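Putative carbohydrate-active enzyme (Uncultured organism, PDB 5WH8) probably hydrolyses O-glycosyl bonds as a cellulase, this chain being the glycoside hydrolase family 5 domain of a longer multi-modular protein. Local coordinates at residues Leu14-Thr19 / Asp177-Cys182; Thr19-Glu24 / Lys265-Asn270; His141-Ile146 / Ala232-Glu237. All coordinates share one frame; numbering follows the deposited sequence.

Interaction 1 (Leu14-Thr19 / Asp177-Cys182); sequences LSVQGT and DKIIIC. With EDO (1,2-ethanediol), chain B; EDO (1,2-ethanediol), chain C.
The peptide group joining L14 to S15 is the flat surface that I179 meets. The CD1 methyl of I179 sits over one face of this group, displaced toward its carbonyl side, with L14 O and I179 CD1 3.8 Å apart. From there it also reaches the far end of the same group, I179 CD1 lying 4.0 Å from S15 CA. Two aliphatic groups flank the same methyl: L14 CB at 3.9 Å from I179 CD1, and V16 CG2 at 4.1 Å. One methyl therefore makes the direct contact with three successive residues. It reaches them because the I179 chain, with CD1 anti to CA (chi2 -179°), extends away from the backbone. V16 divides its two methyls, giving CG2 to I179 while CG1 leans on an ethanediol that donates a hydrogen bond to G18 O.

A second ethanediol, probably from the crystallisation liquor, bridges the backbones. L14 N donates to its O2 at 2.9 Å in a nearly straight bond (171°), and I179 N donates to its O1, also at 2.9 Å. The aliphatic part of K178 lies alongside that O1, while its amino end turns back to a salt bridge with D175.

Segment 14-19 forms the first half of a small N-terminal hairpin with strand 20-22, which closes the bottom of the (beta/alpha)8 barrel, an arrangement found in family 5 enzymes. I179, just ahead of I180 in the fifth barrel strand, points into this plug and also meets M21 of strand 20-22 and M205 of strand 204-211, whereas I180 turns outward against helix 157-172.

Interaction 2 (Thr19-Glu24 / Lys265-Asn270); sequences TQMVSE and KISWVN. With EDO (1,2-ethanediol), chain F; EDO (1,2-ethanediol), chain D.
Q20 and K265 bring the two backbones closest, yet their CA atoms remain 7.6 Å apart, so side chains have to span the gap. K265 ends the helix before it in a Schellman motif, and its positive phi (56°) turns the chain away from the helix axis and on towards strand 268-270. Facing it, residues 20-22 run as one strand of a short antiparallel hairpin.

The carboxamide of Q20 does most of the bridging. Its NE2 donates one hydrogen to M21 O at 3.0 Å, with the acceptor close to the amide plane, and directs the other at K265 O in a weak bond, NE2 to O 3.4 Å, that is nonetheless fairly straight (166°). The bond back to M21 fixes the rotation of the amide. Its atoms also rest on the start of the K265 chain, with Q20 OE1 3.4 Å from K265 CB and Q20 NE2 3.5 Å from K265 CG. Beyond CG the lysine leads away, and its NZ reaches S312 and an ethanediol.

This is the bottom of a TIM barrel, where the N-terminal hairpin lies against the chain leading into the eighth strand, 268-273, and M21 is the residue whose side chain turns toward S267. Its chain is extended as far as SD and then bends (chi3 70°), which lays CE against S267, 3.3 Å from OG. That hydroxyl is hydrogen-bonded to L31 N, ahead of the first barrel strand, and F234 packs beside both M21 and S267. Further along, W268 turns outward to helix 251-263, touching M258 and M261, and its NE1 donates in the ring plane to an ethanediol O2 2.9 Å away.

Interaction 3 (His141-Ile146 / Ala232-Glu237); sequences HVLYEI and ALFVTE. With EDO (1,2-ethanediol), chain B; EDO (1,2-ethanediol), chain C.
The hydroxyl of T236 is held by two groups: OG1 donates to E145 OE2 at 2.7 Å and is also hydrogen-bonded to H209 NE2. It approaches the carboxylate of E145 from above, 45° out of its plane. E145 reaches across the barrel as an extended chain, CG anti to the backbone N (chi1 -179°), and meets T236 coming from the opposite direction. Its other oxygen, OE1, lies 3.5 Å from T236 CB and forms a salt bridge with R64 NE. The same arginine uses NH1 to pair with E237 OE1, so that R64 links the two glutamates.

The strands involved, 142-145 and 233-239, are the fourth and seventh of a (beta/alpha)8 barrel, so these side chains fill its interior. In family 5 hydrolases the two catalytic carboxylates are carried at the C-terminal ends of these strands, which places the E145-T236 pair close to that end of the barrel.

One layer lower the interior turns apolar. L143 and F234 cross at about a right angle, and CD2 of the leucine comes within 3.9 Å of CE2 of the phenylalanine. M205 and S267 pack around the same ring. V142 O accepts a hydrogen bond from an ethanediol O1 at 2.7 Å, at the bottom of the barrel.

In the fold
After the short helix 7-11 comes the hairpin of strands 15-17 and 20-22, and both its halves reach far along the chain. Interaction 1 closes a loop of 157 residues onto the fifth barrel strand; interaction 2, starting at the shared T19, closes one of 240 residues onto the eighth. Their segments alternate, so the two loops cross. Interaction 3 joins the fourth and seventh strands, lies nested within interaction 2 and crosses interaction 1. Neighbouring barrel strands connect them laterally: I181 N pairs with Y144 O, and V235 N with S267 O. Interactions 1 and 2 fasten the hairpin to the bottom of the barrel, and interaction 3 spans the interior above it.

Interaction 1 (Leu14-Thr19 / Asp177-Cys182)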
loop_
_atom_site.group_PDB
_atom_site.type_symbol
_atom_site.label_atom_id
_atom_site.label_comp_id
_atom_site.label_asym_id
_atom_site.label_seq_id
_atom_site.Cartn_x
_atom_site.Cartn_y
_atom_site.Cartn_z
ATOM N N LEU A 14 2.779 -7.880 12.224
ATOM C CA LEU A 14 3.990 -7.093 11.984
ATOM C C LEU A 14 4.019 -5.857 12.902
ATOM O O LEU A 14 2.966 -5.334 13.306
ATOM C CB LEU A 14 4.069 -6.653 10.511
ATOM C CG LEU A 14 3.825 -7.738 9.467
ATOM C CD1 LEU A 14 3.791 -7.147 8.031
ATOM C CD2 LEU A 14 4.874 -8.859 9.607
ATOM N N SER A 15 5.223 -5.402 13.242
ATOM C CA SER A 15 5.395 -4.140 13.964
ATOM C C SER A 15 6.624 -3.396 13.434
ATOM O O SER A 15 7.351 -3.894 12.573
ATOM C CB SER A 15 5.514 -4.395 15.468
ATOM O OG SER A 15 6.678 -5.118 15.764
ATOM N N VAL A 16 6.845 -2.185 13.939
ATOM C CA VAL A 16 7.995 -1.367 13.535
ATOM C C VAL A 16 9.026 -1.280 14.654
ATOM O O VAL A 16 8.681 -0.915 15.771
ATOM C CB VAL A 16 7.536 0.061 13.137
ATOM C CG1 VAL A 16 8.666 0.833 12.474
ATOM C CG2 VAL A 16 6.324 -0.012 12.221
ATOM N N GLN A 17 10.271 -1.633 14.339
ATOM C CA GLN A 17 11.406 -1.486 15.268
ATOM C C GLN A 17 12.496 -0.652 14.603
ATOM O O GLN A 17 13.160 -1.105 13.670
ATOM C CB GLN A 17 11.970 -2.846 15.677
ATOM C CG GLN A 17 11.118 -3.629 16.673
ATOM C CD GLN A 17 11.796 -4.912 17.149
ATOM O OE1 GLN A 17 12.920 -5.226 16.749
ATOM N NE2 GLN A 17 11.114 -5.654 18.014
ATOM N N GLY A 18 12.661 0.580 15.069
ATOM C CA GLY A 18 13.569 1.520 14.436
ATOM C C GLY A 18 13.155 1.755 12.998
ATOM O O GLY A 18 11.998 2.091 12.723
ATOM N N THR A 19 14.082 1.550 12.072
ATOM C CA THR A 19 13.793 1.775 10.665
ATOM C C THR A 19 13.241 0.551 9.955
ATOM O O THR A 19 13.025 0.601 8.731
ATOM C CB THR A 19 15.037 2.198 9.887
ATOM O OG1 THR A 19 16.017 1.146 9.969
ATOM C CG2 THR A 19 15.598 3.506 10.444
ATOM N N ASP A 177 -2.284 -1.430 18.218
ATOM C CA ASP A 177 -0.980 -1.968 17.782
ATOM C C ASP A 177 -0.749 -2.071 16.254
ATOM O O ASP A 177 0.354 -2.367 15.798
ATOM C CB ASP A 177 -0.794 -3.338 18.428
ATOM C CG ASP A 177 -0.657 -3.236 19.943
ATOM O OD1 ASP A 177 0.367 -2.694 20.394
ATOM O OD2 ASP A 177 -1.574 -3.664 20.670
ATOM N N LYS A 178 -1.776 -1.815 15.477
ATOM C CA LYS A 178 -1.719 -2.013 14.019
ATOM C C LYS A 178 -0.817 -0.955 13.379
ATOM O O LYS A 178 -0.792 0.179 13.830
ATOM C CB LYS A 178 -3.141 -1.952 13.467
ATOM C CG LYS A 178 -3.488 -2.959 12.350
ATOM C CD LYS A 178 -3.270 -4.397 12.746
ATOM C CE LYS A 178 -4.098 -4.837 13.941
ATOM N NZ LYS A 178 -5.574 -4.828 13.671
ATOM N N ILE A 179 -0.026 -1.330 12.371
ATOM C CA ILE A 179 0.835 -0.365 11.676
ATOM C C ILE A 179 0.024 0.675 10.908
ATOM O O ILE A 179 -0.933 0.342 10.193
ATOM C CB ILE A 179 1.798 -1.062 10.710
ATOM C CG1 ILE A 179 2.687 -2.030 11.491
ATOM C CG2 ILE A 179 2.650 -0.030 9.909
ATOM C CD1 ILE A 179 3.697 -2.773 10.662
ATOM N N ILE A 180 0.404 1.937 11.111
ATOM C CA ILE A 180 -0.134 3.073 10.365
ATOM C C ILE A 180 0.970 3.592 9.461
ATOM O O ILE A 180 2.122 3.743 9.899
ATOM C CB ILE A 180 -0.639 4.197 11.307
ATOM C CG1 ILE A 180 -1.844 3.675 12.092
ATOM C CG2 ILE A 180 -1.003 5.453 10.531
ATOM C CD1 ILE A 180 -2.300 4.560 13.232
ATOM N N ILE A 181 0.641 3.808 8.184
ATOM C CA ILE A 181 1.606 4.304 7.187
ATOM C C ILE A 181 1.152 5.704 6.800
ATOM O O ILE A 181 0.020 5.876 6.332
ATOM C CB ILE A 181 1.686 3.423 5.909
ATOM C CG1 ILE A 181 1.880 1.945 6.247
ATOM C CG2 ILE A 181 2.836 3.926 4.977
ATOM C CD1 ILE A 181 1.714 0.976 5.065
ATOM N N CYS A 182 2.028 6.685 6.991
ATOM C CA CYS A 182 1.692 8.094 6.825
ATOM C C CYS A 182 2.332 8.707 5.599
ATOM O O CYS A 182 3.561 8.688 5.472
ATOM C CB CYS A 182 2.146 8.887 8.059
ATOM S SG CYS A 182 1.642 10.653 8.032
HETATM C C1 EDO B . 0.039 -5.089 11.269
HETATM O O1 EDO B . -0.427 -3.802 10.900
HETATM C C2 EDO B . 0.256 -5.916 10.018
HETATM O O2 EDO B . 0.567 -7.239 10.424
HETATM C C1 EDO C . 10.562 4.828 13.265
HETATM O O1 EDO C . 9.976 3.597 13.708
HETATM C C2 EDO C . 9.474 5.692 12.648
HETATM O O2 EDO C . 9.200 5.257 11.308
#

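Interaction 2 (Thr19-Glu24 / Lys265-Asn270)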
loop_
_atom_site.group_PDB
_atom_site.type_symbol
_atom_site.label_atom_id
_atom_site.label_comp_id
_atom_site.label_asym_id
_atom_site.label_seq_id
_atom_site.Cartn_x
_atom_site.Cartn_y
_atom_site.Cartn_z
ATOM N N THR A 19 14.082 1.550 12.072
ATOM C CA THR A 19 13.793 1.775 10.665
ATOM C C THR A 19 13.241 0.551 9.955
ATOM O O THR A 19 13.025 0.601 8.731
ATOM C CB THR A 19 15.037 2.198 9.887
ATOM O OG1 THR A 19 16.017 1.146 9.969
ATOM C CG2 THR A 19 15.598 3.506 10.444
ATOM N N GLN A 20 13.005 -0.528 10.698
ATOM C CA GLN A 20 12.668 -1.821 10.101
ATOM C C GLN A 20 11.326 -2.371 10.544
ATOM O O GLN A 20 11.017 -2.427 11.734
ATOM C CB GLN A 20 13.747 -2.845 10.439
ATOM C CG GLN A 20 13.527 -4.200 9.780
ATOM C CD GLN A 20 13.682 -4.130 8.268
ATOM O OE1 GLN A 20 14.724 -3.689 7.773
ATOM N NE2 GLN A 20 12.635 -4.526 7.524
ATOM N N MET A 21 10.546 -2.828 9.569
ATOM C CA MET A 21 9.337 -3.592 9.846
ATOM C C MET A 21 9.746 -5.043 10.164
ATOM O O MET A 21 10.543 -5.639 9.437
ATOM C CB MET A 21 8.384 -3.509 8.645
ATOM C CG MET A 21 7.010 -4.144 8.887
ATOM S SD MET A 21 5.858 -3.913 7.497
ATOM C CE MET A 21 6.589 -4.989 6.250
ATOM N N VAL A 22 9.238 -5.582 11.272
ATOM C CA VAL A 22 9.579 -6.933 11.734
ATOM C C VAL A 22 8.349 -7.821 11.935
ATOM O O VAL A 22 7.239 -7.330 12.109
ATOM C CB VAL A 22 10.376 -6.879 13.069
ATOM C CG1 VAL A 22 11.696 -6.178 12.872
ATOM C CG2 VAL A 22 9.592 -6.201 14.174
ATOM N N SER A 23 8.567 -9.138 11.905
ATOM C CA SER A 23 7.512 -10.112 12.126
ATOM C C SER A 23 7.158 -10.258 13.612
ATOM O O SER A 23 7.750 -9.618 14.489
ATOM C CB SER A 23 7.953 -11.454 11.583
ATOM O OG SER A 23 9.026 -11.924 12.387
ATOM N N GLU A 24 6.186 -11.120 13.880
ATOM C CA GLU A 24 5.714 -11.359 15.235
ATOM C C GLU A 24 6.812 -12.005 16.090
ATOM O O GLU A 24 6.750 -11.939 17.322
ATOM C CB GLU A 24 4.443 -12.216 15.193
ATOM C CG GLU A 24 3.722 -12.332 16.539
ATOM C CD GLU A 24 2.318 -12.928 16.448
ATOM O OE1 GLU A 24 1.590 -12.734 15.445
ATOM O OE2 GLU A 24 1.931 -13.621 17.422
ATOM N N LYS A 265 15.828 -3.647 2.834
ATOM C CA LYS A 265 14.685 -4.451 3.263
ATOM C C LYS A 265 13.366 -3.654 3.261
ATOM O O LYS A 265 12.528 -3.803 4.155
ATOM C CB LYS A 265 14.956 -5.017 4.665
ATOM C CG LYS A 265 14.282 -6.322 4.983
ATOM C CD LYS A 265 14.894 -7.478 4.219
ATOM C CE LYS A 265 14.479 -8.813 4.831
ATOM N NZ LYS A 265 14.863 -9.938 3.956
ATOM N N ILE A 266 13.192 -2.813 2.245
ATOM C CA ILE A 266 12.021 -1.940 2.122
ATOM C C ILE A 266 10.945 -2.656 1.290
ATOM O O ILE A 266 11.214 -3.115 0.173
ATOM C CB ILE A 266 12.408 -0.587 1.487
ATOM C CG1 ILE A 266 13.258 0.210 2.479
ATOM C CG2 ILE A 266 11.181 0.239 1.067
ATOM C CD1 ILE A 266 13.885 1.455 1.900
ATOM N N SER A 267 9.742 -2.735 1.859
ATOM C CA SER A 267 8.598 -3.360 1.197
ATOM C C SER A 267 8.084 -2.508 0.041
ATOM O O SER A 267 8.178 -1.257 0.080
ATOM C CB SER A 267 7.461 -3.601 2.199
ATOM O OG SER A 267 7.828 -4.544 3.213
ATOM N N TRP A 268 7.517 -3.190 -0.969
ATOM C CA TRP A 268 7.051 -2.519 -2.184
ATOM C C TRP A 268 5.753 -3.085 -2.741
ATOM O O TRP A 268 5.458 -4.278 -2.592
ATOM C CB TRP A 268 8.144 -2.548 -3.265
ATOM C CG TRP A 268 8.720 -3.821 -3.794
ATOM C CD1 TRP A 268 9.979 -4.294 -3.551
ATOM C CD2 TRP A 268 8.144 -4.718 -4.770
ATOM N NE1 TRP A 268 10.215 -5.428 -4.276
ATOM C CE2 TRP A 268 9.112 -5.717 -5.032
ATOM C CE3 TRP A 268 6.905 -4.786 -5.437
ATOM C CZ2 TRP A 268 8.893 -6.744 -5.939
ATOM C CZ3 TRP A 268 6.685 -5.819 -6.309
ATOM C CH2 TRP A 268 7.673 -6.780 -6.563
ATOM N N VAL A 269 4.982 -2.179 -3.353
ATOM C CA VAL A 269 3.664 -2.462 -3.902
ATOM C C VAL A 269 3.572 -1.777 -5.280
ATOM O O VAL A 269 3.701 -0.568 -5.375
ATOM C CB VAL A 269 2.553 -1.947 -2.984
ATOM C CG1 VAL A 269 1.189 -2.286 -3.539
ATOM C CG2 VAL A 269 2.708 -2.521 -1.554
ATOM N N ASN A 270 3.347 -2.557 -6.328
ATOM C CA ASN A 270 3.325 -2.045 -7.709
ATOM C C ASN A 270 1.954 -1.533 -8.159
ATOM O O ASN A 270 0.923 -2.204 -7.949
ATOM C CB ASN A 270 3.793 -3.155 -8.688
ATOM C CG ASN A 270 3.755 -2.732 -10.141
ATOM O OD1 ASN A 270 2.980 -3.260 -10.926
ATOM N ND2 ASN A 270 4.607 -1.783 -10.512
HETATM C C1 EDO F . 15.709 -13.425 5.149
HETATM O O1 EDO F . 14.852 -12.325 5.468
HETATM C C2 EDO F . 15.528 -13.792 3.684
HETATM O O2 EDO F . 15.978 -12.708 2.859
HETATM C C1 EDO D . 13.217 -9.043 -5.763
HETATM O O1 EDO D . 14.333 -9.260 -4.870
HETATM C C2 EDO D . 12.837 -7.566 -5.755
HETATM O O2 EDO D . 12.524 -7.147 -4.420
#

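Interaction 3 (His141-Ile146 / Ala232-Glu237)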
loop_
_atom_site.group_PDB
_atom_site.type_symbol
_atom_site.label_atom_id
_atom_site.label_comp_id
_atom_site.label_asym_id
_atom_site.label_seq_id
_atom_site.Cartn_x
_atom_site.Cartn_y
_atom_site.Cartn_z
ATOM N N HIS A 141 -3.721 -8.910 9.872
ATOM C CA HIS A 141 -3.105 -8.764 8.555
ATOM C C HIS A 141 -3.290 -7.398 7.896
ATOM O O HIS A 141 -2.741 -7.168 6.810
ATOM C CB HIS A 141 -3.641 -9.834 7.609
ATOM C CG HIS A 141 -5.072 -9.649 7.224
ATOM N ND1 HIS A 141 -6.102 -9.618 8.151
ATOM C CD2 HIS A 141 -5.657 -9.520 6.009
ATOM C CE1 HIS A 141 -7.248 -9.456 7.517
ATOM N NE2 HIS A 141 -7.006 -9.404 6.215
ATOM N N VAL A 142 -4.050 -6.491 8.515
ATOM C CA VAL A 142 -4.275 -5.169 7.924
ATOM C C VAL A 142 -3.212 -4.129 8.317
ATOM O O VAL A 142 -2.625 -4.165 9.409
ATOM C CB VAL A 142 -5.668 -4.583 8.292
ATOM C CG1 VAL A 142 -6.788 -5.444 7.709
ATOM C CG2 VAL A 142 -5.844 -4.416 9.803
ATOM N N LEU A 143 -2.960 -3.211 7.390
ATOM C CA LEU A 143 -2.152 -2.009 7.640
ATOM C C LEU A 143 -2.991 -0.815 7.208
ATOM O O LEU A 143 -3.741 -0.922 6.242
ATOM C CB LEU A 143 -0.824 -2.008 6.872
ATOM C CG LEU A 143 0.178 -3.117 7.219
ATOM C CD1 LEU A 143 -0.165 -4.378 6.454
ATOM C CD2 LEU A 143 1.605 -2.714 6.889
ATOM N N TYR A 144 -2.859 0.316 7.900
ATOM C CA TYR A 144 -3.697 1.495 7.652
ATOM C C TYR A 144 -2.888 2.625 6.987
ATOM O O TYR A 144 -2.020 3.240 7.618
ATOM C CB TYR A 144 -4.318 1.975 8.993
ATOM C CG TYR A 144 -5.171 0.937 9.743
ATOM C CD1 TYR A 144 -6.062 0.096 9.063
ATOM C CD2 TYR A 144 -5.112 0.840 11.136
ATOM C CE1 TYR A 144 -6.859 -0.805 9.760
ATOM C CE2 TYR A 144 -5.877 -0.060 11.826
ATOM C CZ TYR A 144 -6.751 -0.887 11.135
ATOM O OH TYR A 144 -7.547 -1.770 11.833
ATOM N N GLU A 145 -3.156 2.895 5.705
ATOM C CA GLU A 145 -2.479 3.963 4.962
ATOM C C GLU A 145 -3.417 5.178 4.938
ATOM O O GLU A 145 -4.374 5.215 4.159
ATOM C CB GLU A 145 -2.112 3.484 3.546
ATOM C CG GLU A 145 -1.384 4.528 2.695
ATOM C CD GLU A 145 -0.893 4.011 1.353
ATOM O OE1 GLU A 145 -1.223 2.863 0.986
ATOM O OE2 GLU A 145 -0.203 4.781 0.641
ATOM N N ILE A 146 -3.155 6.157 5.809
ATOM C CA ILE A 146 -4.154 7.168 6.164
ATOM C C ILE A 146 -4.290 8.330 5.140
ATOM O O ILE A 146 -5.301 9.053 5.193
ATOM C CB ILE A 146 -3.885 7.727 7.616
ATOM C CG1 ILE A 146 -2.450 8.259 7.759
ATOM C CG2 ILE A 146 -4.174 6.648 8.657
ATOM C CD1 ILE A 146 -2.227 9.124 9.039
ATOM N N ALA A 232 11.190 4.557 9.317
ATOM C CA ALA A 232 10.908 3.318 8.595
ATOM C C ALA A 232 10.055 3.675 7.384
ATOM O O ALA A 232 8.993 4.282 7.552
ATOM C CB ALA A 232 10.181 2.330 9.493
ATOM N N LEU A 233 10.533 3.343 6.194
ATOM C CA LEU A 233 9.867 3.724 4.943
ATOM C C LEU A 233 9.143 2.523 4.335
ATOM O O LEU A 233 9.608 1.385 4.445
ATOM C CB LEU A 233 10.864 4.265 3.932
ATOM C CG LEU A 233 11.740 5.430 4.380
ATOM C CD1 LEU A 233 12.591 5.861 3.194
ATOM C CD2 LEU A 233 10.913 6.589 4.933
ATOM N N PHE A 234 8.011 2.782 3.682
ATOM C CA PHE A 234 7.247 1.732 3.000
ATOM C C PHE A 234 6.910 2.232 1.604
ATOM O O PHE A 234 6.280 3.276 1.483
ATOM C CB PHE A 234 5.961 1.409 3.785
ATOM C CG PHE A 234 5.344 0.048 3.508
ATOM C CD1 PHE A 234 4.981 -0.352 2.233
ATOM C CD2 PHE A 234 5.113 -0.848 4.558
ATOM C CE1 PHE A 234 4.397 -1.618 2.016
ATOM C CE2 PHE A 234 4.533 -2.102 4.340
ATOM C CZ PHE A 234 4.185 -2.481 3.064
ATOM N N VAL A 235 7.313 1.520 0.543
ATOM C CA VAL A 235 6.916 1.956 -0.805
ATOM C C VAL A 235 5.522 1.374 -1.112
ATOM O O VAL A 235 5.402 0.291 -1.691
ATOM C CB VAL A 235 7.979 1.569 -1.856
ATOM C CG1 VAL A 235 7.531 1.897 -3.283
ATOM C CG2 VAL A 235 9.276 2.321 -1.566
ATOM N N THR A 236 4.467 2.107 -0.751
ATOM C CA THR A 236 3.107 1.597 -0.931
ATOM C C THR A 236 2.638 1.762 -2.379
ATOM O O THR A 236 1.584 1.260 -2.737
ATOM C CB THR A 236 2.089 2.277 -0.009
ATOM O OG1 THR A 236 2.057 3.674 -0.299
ATOM C CG2 THR A 236 2.423 2.086 1.497
ATOM N N GLU A 237 3.411 2.463 -3.210
ATOM C CA GLU A 237 3.091 2.586 -4.626
ATOM C C GLU A 237 4.351 2.908 -5.434
ATOM O O GLU A 237 5.064 3.858 -5.110
ATOM C CB GLU A 237 2.032 3.673 -4.860
ATOM C CG GLU A 237 1.395 3.639 -6.251
ATOM C CD GLU A 237 0.429 4.798 -6.472
ATOM O OE1 GLU A 237 -0.544 4.952 -5.689
ATOM O OE2 GLU A 237 0.661 5.552 -7.435
HETATM C C1 EDO B . 0.039 -5.089 11.269
HETATM O O1 EDO B . -0.427 -3.802 10.900
HETATM C C2 EDO B . 0.256 -5.916 10.018
HETATM O O2 EDO B . 0.567 -7.239 10.424
HETATM C C1 EDO C . 10.562 4.828 13.265
HETATM O O1 EDO C . 9.976 3.597 13.708
HETATM C C2 EDO C . 9.474 5.692 12.648
HETATM O O2 EDO C . 9.200 5.257 11.308
#